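Local coordinates for Ice-binding protein (Colwellia, PDB 3WP9) that binds to the surface of ice crystals, inhibits their growth and suppresses ice recrystallization, which may protect membranes from freezing injury, at residues G9-F14 with R200-T205; T124-N129 with K150-T155. One frame throughout, in Å; residues are numbered along the deposited sequence.

Contact 1 (G9-F14 with R200-T205); sequences GEAGTF and RLLAQT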
ATOM      1  N   GLY A   9      -8.382   6.831   8.560  1.00 25.95           N
ATOM      2  CA  GLY A   9      -8.249   6.922  10.009  1.00 23.58           C
ATOM      3  C   GLY A   9      -6.817   6.891  10.536  1.00 24.61           C
ATOM      4  O   GLY A   9      -5.919   7.547   9.963  1.00 27.64           O
ATOM      5  N   GLU A  10      -6.605   6.129  11.622  1.00 24.96           N
ATOM      6  CA  GLU A  10      -5.309   6.094  12.324  1.00 23.76           C
ATOM      7  C   GLU A  10      -4.312   5.276  11.457  1.00 22.93           C
ATOM      8  O   GLU A  10      -3.079   5.465  11.604  1.00 27.67           O
ATOM      9  CB  GLU A  10      -5.438   5.454  13.708  1.00 28.46           C
ATOM     10  CG  GLU A  10      -6.172   6.303  14.738  1.00 31.33           C
ATOM     11  CD  GLU A  10      -5.701   7.756  14.768  1.00 37.12           C
ATOM     12  OE1 GLU A  10      -4.504   8.058  14.586  1.00 37.75           O
ATOM     13  OE2 GLU A  10      -6.561   8.624  14.986  1.00 44.41           O
ATOM     14  N   ALA A  11      -4.869   4.476  10.526  1.00 20.74           N
ATOM     15  CA  ALA A  11      -4.006   3.796   9.521  1.00 21.53           C
ATOM     16  C   ALA A  11      -3.285   4.764   8.589  1.00 22.29           C
ATOM     17  O   ALA A  11      -2.179   4.498   8.081  1.00 20.13           O
ATOM     18  CB  ALA A  11      -4.796   2.715   8.770  1.00 20.73           C
ATOM     19  N   GLY A  12      -3.837   5.969   8.432  1.00 22.19           N
ATOM     20  CA  GLY A  12      -3.271   6.874   7.512  1.00 19.03           C
ATOM     21  C   GLY A  12      -2.015   7.555   8.029  1.00 22.10           C
ATOM     22  O   GLY A  12      -1.422   8.346   7.275  1.00 22.49           O
ATOM     23  N   THR A  13      -1.608   7.274   9.281  1.00 20.48           N
ATOM     24  CA  THR A  13      -0.371   7.786   9.858  1.00 23.67           C
ATOM     25  C   THR A  13       0.772   6.784   9.645  1.00 22.57           C
ATOM     26  O   THR A  13       1.937   7.078   9.922  1.00 23.12           O
ATOM     27  CB  THR A  13      -0.498   8.105  11.336  1.00 27.78           C
ATOM     28  OG1 THR A  13      -0.983   6.969  12.020  1.00 28.14           O
ATOM     29  CG2 THR A  13      -1.501   9.226  11.564  1.00 30.29           C
ATOM     30  N   PHE A  14       0.421   5.617   9.093  1.00 22.37           N
ATOM     31  CA  PHE A  14       1.486   4.618   8.831  1.00 19.25           C
ATOM     32  C   PHE A  14       1.821   4.486   7.353  1.00 16.03           C
ATOM     33  O   PHE A  14       0.928   4.520   6.464  1.00 18.51           O
ATOM     34  CB  PHE A  14       1.053   3.249   9.375  1.00 19.67           C
ATOM     35  CG  PHE A  14       1.017   3.169  10.868  1.00 21.01           C
ATOM     36  CD1 PHE A  14       2.139   2.750  11.610  1.00 18.76           C
ATOM     37  CD2 PHE A  14      -0.127   3.566  11.583  1.00 19.42           C
ATOM     38  CE1 PHE A  14       2.137   2.674  12.986  1.00 21.51           C
ATOM     39  CE2 PHE A  14      -0.151   3.491  12.978  1.00 21.83           C
ATOM     40  CZ  PHE A  14       0.969   3.040  13.693  1.00 23.26           C
ATOM     41  N   ARG A 200       1.196   3.641   0.821  1.00 13.07           N
ATOM     42  CA  ARG A 200       1.101   3.030   2.129  1.00 13.58           C
ATOM     43  C   ARG A 200       0.783   1.519   1.918  1.00 12.61           C
ATOM     44  O   ARG A 200      -0.007   1.145   1.106  1.00 15.36           O
ATOM     45  CB  ARG A 200      -0.040   3.705   2.959  1.00 15.81           C
ATOM     46  CG  ARG A 200       0.232   5.199   3.175  1.00 16.01           C
ATOM     47  CD  ARG A 200      -0.881   5.803   4.068  1.00 18.70           C
ATOM     48  NE  ARG A 200      -0.715   7.293   4.079  1.00 20.42           N
ATOM     49  CZ  ARG A 200       0.215   7.946   4.786  1.00 22.19           C
ATOM     50  NH1 ARG A 200       1.072   7.335   5.634  1.00 20.89           N
ATOM     51  NH2 ARG A 200       0.271   9.279   4.680  1.00 25.54           N
ATOM     52  N   LEU A 201       1.492   0.712   2.709  1.00 15.24           N
ATOM     53  CA  LEU A 201       1.324  -0.745   2.645  1.00 13.80           C
ATOM     54  C   LEU A 201       0.622  -1.197   3.890  1.00 12.22           C
ATOM     55  O   LEU A 201       1.229  -1.193   4.981  1.00 14.28           O
ATOM     56  CB  LEU A 201       2.722  -1.397   2.554  1.00 12.60           C
ATOM     57  CG  LEU A 201       3.558  -0.951   1.319  1.00 12.77           C
ATOM     58  CD1 LEU A 201       4.900  -1.712   1.351  1.00 14.71           C
ATOM     59  CD2 LEU A 201       2.849  -1.161  -0.030  1.00 13.52           C
ATOM     60  N   LEU A 202      -0.681  -1.444   3.716  1.00 13.01           N
ATOM     61  CA  LEU A 202      -1.619  -1.730   4.815  1.00 13.71           C
ATOM     62  C   LEU A 202      -2.134  -3.146   4.644  1.00 14.24           C
ATOM     63  O   LEU A 202      -3.095  -3.414   3.945  1.00 15.52           O
ATOM     64  CB  LEU A 202      -2.780  -0.667   4.823  1.00 15.18           C
ATOM     65  CG  LEU A 202      -2.279   0.792   4.793  1.00 15.24           C
ATOM     66  CD1 LEU A 202      -3.452   1.791   4.672  1.00 15.83           C
ATOM     67  CD2 LEU A 202      -1.301   1.177   5.882  1.00 14.91           C
ATOM     68  N   ALA A 203      -1.460  -4.085   5.319  1.00 14.29           N
ATOM     69  CA  ALA A 203      -1.787  -5.522   5.142  1.00 12.64           C
ATOM     70  C   ALA A 203      -2.458  -6.150   6.326  1.00 12.90           C
ATOM     71  O   ALA A 203      -2.051  -5.904   7.468  1.00 13.60           O
ATOM     72  CB  ALA A 203      -0.451  -6.229   4.937  1.00 13.03           C
ATOM     73  N   GLN A 204      -3.443  -6.950   6.061  1.00 13.61           N
ATOM     74  CA  GLN A 204      -4.064  -7.664   7.151  1.00 16.19           C
ATOM     75  C   GLN A 204      -3.341  -8.931   7.579  1.00 16.71           C
ATOM     76  O   GLN A 204      -3.784  -9.565   8.560  1.00 17.58           O
ATOM     77  CB  GLN A 204      -5.532  -7.907   6.849  1.00 15.31           C
ATOM     78  CG  GLN A 204      -6.233  -6.536   6.945  1.00 16.67           C
ATOM     79  CD  GLN A 204      -7.678  -6.578   6.633  1.00 20.83           C
ATOM     80  OE1 GLN A 204      -8.383  -7.492   7.083  1.00 22.01           O
ATOM     81  NE2 GLN A 204      -8.162  -5.604   5.823  1.00 21.17           N
ATOM     82  N   THR A 205      -2.321  -9.371   6.825  1.00 16.43           N
ATOM     83  CA  THR A 205      -1.365 -10.323   7.371  1.00 15.44           C
ATOM     84  C   THR A 205       0.005  -9.624   7.467  1.00 14.11           C
ATOM     85  O   THR A 205       0.204  -8.756   8.397  1.00 13.98           O
ATOM     86  CB  THR A 205      -1.362 -11.728   6.688  1.00 16.42           C
ATOM     87  OG1 THR A 205      -0.923 -11.643   5.308  1.00 16.68           O
ATOM     88  CG2 THR A 205      -2.765 -12.424   6.734  1.00 17.40           C
TER
HETATM   89  O   HOH W   1       3.788   7.466   7.759  1.00 24.14           O

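Contact 2 (T124-N129 with K150-T155); sequences TDVTFN and KRVTLT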
ATOM      1  N   THR A 124       3.155  -4.367 -18.019  1.00 17.21           N
ATOM      2  CA  THR A 124       3.938  -3.257 -18.664  1.00 18.31           C
ATOM      3  C   THR A 124       3.481  -1.951 -17.978  1.00 18.82           C
ATOM      4  O   THR A 124       2.583  -1.984 -17.102  1.00 18.92           O
ATOM      5  CB  THR A 124       3.737  -3.220 -20.212  1.00 17.84           C
ATOM      6  OG1 THR A 124       2.312  -2.988 -20.500  1.00 20.20           O
ATOM      7  CG2 THR A 124       4.205  -4.444 -20.901  1.00 20.00           C
ATOM      8  N   ASP A 125       4.101  -0.790 -18.211  1.00 15.79           N
ATOM      9  CA  ASP A 125       3.779   0.334 -17.391  1.00 16.57           C
ATOM     10  C   ASP A 125       2.302   0.740 -17.542  1.00 15.24           C
ATOM     11  O   ASP A 125       1.753   0.641 -18.638  1.00 18.73           O
ATOM     12  CB  ASP A 125       4.691   1.529 -17.681  1.00 18.42           C
ATOM     13  CG  ASP A 125       6.114   1.236 -17.355  1.00 21.39           C
ATOM     14  OD1 ASP A 125       6.428   0.148 -16.805  1.00 18.49           O
ATOM     15  OD2 ASP A 125       6.965   2.087 -17.731  1.00 22.26           O
ATOM     16  N   VAL A 126       1.720   1.253 -16.452  1.00 15.60           N
ATOM     17  CA  VAL A 126       0.313   1.649 -16.495  1.00 16.71           C
ATOM     18  C   VAL A 126       0.256   3.074 -15.973  1.00 15.55           C
ATOM     19  O   VAL A 126       0.979   3.465 -15.049  1.00 16.52           O
ATOM     20  CB  VAL A 126      -0.554   0.737 -15.546  1.00 16.44           C
ATOM     21  CG1 VAL A 126      -0.036   0.835 -14.122  1.00 17.56           C
ATOM     22  CG2 VAL A 126      -2.018   1.237 -15.567  1.00 14.56           C
ATOM     23  N   THR A 127      -0.619   3.930 -16.576  1.00 16.58           N
ATOM     24  CA  THR A 127      -0.711   5.300 -16.189  1.00 17.95           C
ATOM     25  C   THR A 127      -2.081   5.633 -15.634  1.00 19.02           C
ATOM     26  O   THR A 127      -3.101   5.091 -16.109  1.00 17.95           O
ATOM     27  CB  THR A 127      -0.401   6.246 -17.384  1.00 20.91           C
ATOM     28  OG1 THR A 127       0.877   5.905 -17.927  1.00 21.76           O
ATOM     29  CG2 THR A 127      -0.486   7.731 -17.013  1.00 21.19           C
ATOM     30  N   PHE A 128      -2.004   6.455 -14.662  1.00 16.26           N
ATOM     31  CA  PHE A 128      -3.158   7.100 -13.970  1.00 19.56           C
ATOM     32  C   PHE A 128      -3.094   8.612 -14.268  1.00 20.50           C
ATOM     33  O   PHE A 128      -2.204   9.298 -13.766  1.00 18.92           O
ATOM     34  CB  PHE A 128      -3.087   6.893 -12.443  1.00 20.25           C
ATOM     35  CG  PHE A 128      -3.382   5.450 -11.998  1.00 20.98           C
ATOM     36  CD1 PHE A 128      -4.645   5.129 -11.457  1.00 20.34           C
ATOM     37  CD2 PHE A 128      -2.427   4.441 -12.109  1.00 21.45           C
ATOM     38  CE1 PHE A 128      -4.976   3.819 -11.075  1.00 19.07           C
ATOM     39  CE2 PHE A 128      -2.731   3.105 -11.732  1.00 21.81           C
ATOM     40  CZ  PHE A 128      -4.025   2.786 -11.244  1.00 19.56           C
ATOM     41  N   ASN A 129      -4.120   9.100 -15.012  1.00 20.91           N
ATOM     42  CA  ASN A 129      -4.185  10.484 -15.419  1.00 22.76           C
ATOM     43  C   ASN A 129      -5.434  11.189 -14.842  1.00 20.73           C
ATOM     44  O   ASN A 129      -6.566  10.736 -15.103  1.00 22.37           O
ATOM     45  CB  ASN A 129      -4.225  10.580 -16.929  1.00 23.71           C
ATOM     46  CG  ASN A 129      -4.188  12.034 -17.389  1.00 22.46           C
ATOM     47  OD1 ASN A 129      -3.173  12.689 -17.278  1.00 25.08           O
ATOM     48  ND2 ASN A 129      -5.326  12.542 -17.856  1.00 29.33           N
ATOM     49  N   LYS A 150       8.611  -2.811 -13.984  1.00 13.34           N
ATOM     50  CA  LYS A 150       7.454  -2.024 -14.484  1.00 14.48           C
ATOM     51  C   LYS A 150       7.039  -0.948 -13.502  1.00 14.96           C
ATOM     52  O   LYS A 150       7.464  -0.977 -12.317  1.00 13.89           O
ATOM     53  CB  LYS A 150       6.240  -2.929 -14.859  1.00 14.01           C
ATOM     54  CG  LYS A 150       6.647  -3.998 -15.849  1.00 14.20           C
ATOM     55  CD  LYS A 150       7.382  -3.361 -17.079  1.00 16.18           C
ATOM     56  CE  LYS A 150       7.717  -4.362 -18.198  1.00 18.73           C
ATOM     57  NZ  LYS A 150       8.464  -3.647 -19.330  1.00 25.07           N
ATOM     58  N   ARG A 151       6.170  -0.029 -13.968  1.00 12.27           N
ATOM     59  CA  ARG A 151       5.863   1.133 -13.204  1.00 12.02           C
ATOM     60  C   ARG A 151       4.390   1.557 -13.184  1.00 12.36           C
ATOM     61  O   ARG A 151       3.754   1.392 -14.227  1.00 15.70           O
ATOM     62  CB  ARG A 151       6.671   2.359 -13.786  1.00 12.76           C
ATOM     63  CG  ARG A 151       8.144   2.158 -13.627  1.00 15.20           C
ATOM     64  CD  ARG A 151       8.947   3.437 -13.970  1.00 14.99           C
ATOM     65  NE  ARG A 151      10.355   3.151 -13.953  1.00 16.39           N
ATOM     66  CZ  ARG A 151      11.277   4.027 -14.370  1.00 20.75           C
ATOM     67  NH1 ARG A 151      10.863   5.201 -14.875  1.00 19.01           N
ATOM     68  NH2 ARG A 151      12.575   3.730 -14.292  1.00 18.00           N
ATOM     69  N   VAL A 152       3.941   2.043 -12.048  1.00 14.07           N
ATOM     70  CA  VAL A 152       2.682   2.805 -12.028  1.00 16.56           C
ATOM     71  C   VAL A 152       3.118   4.259 -12.218  1.00 15.15           C
ATOM     72  O   VAL A 152       3.911   4.757 -11.436  1.00 16.94           O
ATOM     73  CB  VAL A 152       1.959   2.596 -10.681  1.00 16.60           C
ATOM     74  CG1 VAL A 152       0.809   3.602 -10.530  1.00 16.21           C
ATOM     75  CG2 VAL A 152       1.490   1.134 -10.571  1.00 18.14           C
ATOM     76  N   THR A 153       2.581   4.906 -13.260  1.00 17.69           N
ATOM     77  CA  THR A 153       2.939   6.283 -13.580  1.00 18.97           C
ATOM     78  C   THR A 153       1.807   7.227 -13.290  1.00 18.36           C
ATOM     79  O   THR A 153       0.674   6.867 -13.564  1.00 20.50           O
ATOM     80  CB  THR A 153       3.331   6.289 -15.048  1.00 18.09           C
ATOM     81  OG1 THR A 153       4.547   5.513 -15.139  1.00 24.75           O
ATOM     82  CG2 THR A 153       3.550   7.711 -15.649  1.00 24.04           C
ATOM     83  N   LEU A 154       2.142   8.363 -12.729  1.00 18.29           N
ATOM     84  CA  LEU A 154       1.160   9.425 -12.391  1.00 19.13           C
ATOM     85  C   LEU A 154       1.287  10.625 -13.359  1.00 21.38           C
ATOM     86  O   LEU A 154       2.391  11.187 -13.539  1.00 21.13           O
ATOM     87  CB  LEU A 154       1.341   9.929 -11.007  1.00 19.73           C
ATOM     88  CG  LEU A 154       1.283   8.843  -9.907  1.00 20.76           C
ATOM     89  CD1 LEU A 154       1.385   9.523  -8.563  1.00 23.34           C
ATOM     90  CD2 LEU A 154       0.023   7.990 -10.065  1.00 23.39           C
ATOM     91  N   THR A 155       0.169  10.975 -13.986  1.00 19.85           N
ATOM     92  CA  THR A 155       0.146  12.225 -14.796  1.00 21.45           C
ATOM     93  C   THR A 155      -1.053  13.126 -14.535  1.00 25.28           C
ATOM     94  O   THR A 155      -2.054  12.721 -13.925  1.00 24.27           O
ATOM     95  CB  THR A 155       0.172  11.899 -16.259  1.00 19.30           C
ATOM     96  OG1 THR A 155      -1.010  11.194 -16.669  1.00 21.56           O
ATOM     97  CG2 THR A 155       1.459  11.060 -16.627  1.00 22.13           C
TER
HETATM   98  O   HOH W   2       6.332   4.792 -17.082  0.50 22.82           O
HETATM   99  O   HOH W   3       6.461  -1.125 -20.196  1.00 24.69           O

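Contact 1 (G9-F14 with R200-T205)
Arg-200 and Leu-202 reach from strand 200-203, part of one coil of the right-handed beta-helix, to the short 3-10 turn 10-13 that leads into strand 14-18, the next strand in the same parallel sheet. On the buried side Leu-202 packs rather loosely against Ala-11 and two backbone carbonyls: its CD1 lies 4.4 Å from CB of Ala-11, and its other methyl, CD2, 4.1 Å from both Ala-11 O and Phe-14 O. Met-81 of helix 71-89 also touches Leu-202, and the Phe-14 ring turns away from the strand onto Leu-74 and Ala-77 of that helix. The tight part belongs to Arg-200. With CG beside its backbone N (chi1 -61°) and the chain extended as far as NE, it runs its CD past Phe-14 O and carries the guanidinium over the end of the turn. NH1 gives Phe-14 O a nearly straight hydrogen bond of 2.9 Å; this oxygen lies close to the guanidinium plane, yet the donor stands above the carbonyl plane. Replacing Arg-200 with an alanine would probably leave Phe-14 O without this donor and uncover the carbonyl side of the turn. The loose, solvent side is that of Thr-13, where water 1 donates to Thr-13 O at 2.9 Å and accepts only weakly from NH1 of Arg-200. There Thr-13 OG1 also donates to Glu-10 O at 2.6 Å. Gly-12 O sits over the centre of one guanidinium face, 3.0 Å from CZ of Arg-200, and forms no hydrogen bond there.

Contact 2 (T124-N129 with K150-T155)
Val-126 and Phe-128 pair in parallel with Val-152 and Leu-154, their side chains filling the inner face between strands 126-129 and 152-155. The two valines lie side by side, CG1 of Val-126 at 3.9 Å from CG2 of Val-152. The other methyl of Val-152, CG1, is anti to its backbone N (chi1 168°) and presses on CD2 of the Phe-128 ring at 3.7 Å; Leu-154 closes the row with CD2 against CB of Phe-128. Trp-136 meets the same ring edge-to-face. On the outer face Thr-127 fits the notch beside Thr-153 and Thr-155, its OG1 near CB of Thr-153 and its CG2 3.5 Å from OG1 of Thr-155. That hydroxyl donates to Asn-129 OD1 at 2.7 Å, in the carbonyl plane and on a lone pair. At the other end Asp-125 OD1 accepts from Arg-151 N at 2.9 Å, met from above the carboxylate plane, while water 2 joins its OD2 to Thr-153 OG1. The bent Lys-150 chain packs its CD over CA of Thr-124. Four backbone hydrogen bonds running from Val-126 N to Thr-155 N join the strands in register, the parallel coil-on-coil stacking typical of a right-handed beta-helix.

In the fold
From the N terminus the chain first passes through 9-14, enters strand 14-18, winds through the first coils, runs along helix 71-89 and then takes up the winding again. Contact 2 closes a short loop within this winding: 20 residues, including strands 136-140 and 144-146, separate its segments. Contact 1 closes a much longer loop when strand 200-203 returns beside the N-terminal strand, with 185 residues between. Contact 2 is therefore nested inside it, without crossing. Their centres lie 23 Å apart. Contact 1 joins strand 200-203 of the long parallel sheet to the 3-10 turn preceding strand 14-18, on the side covered by helix 71-89; contact 2 ties strands of successive coils on another face.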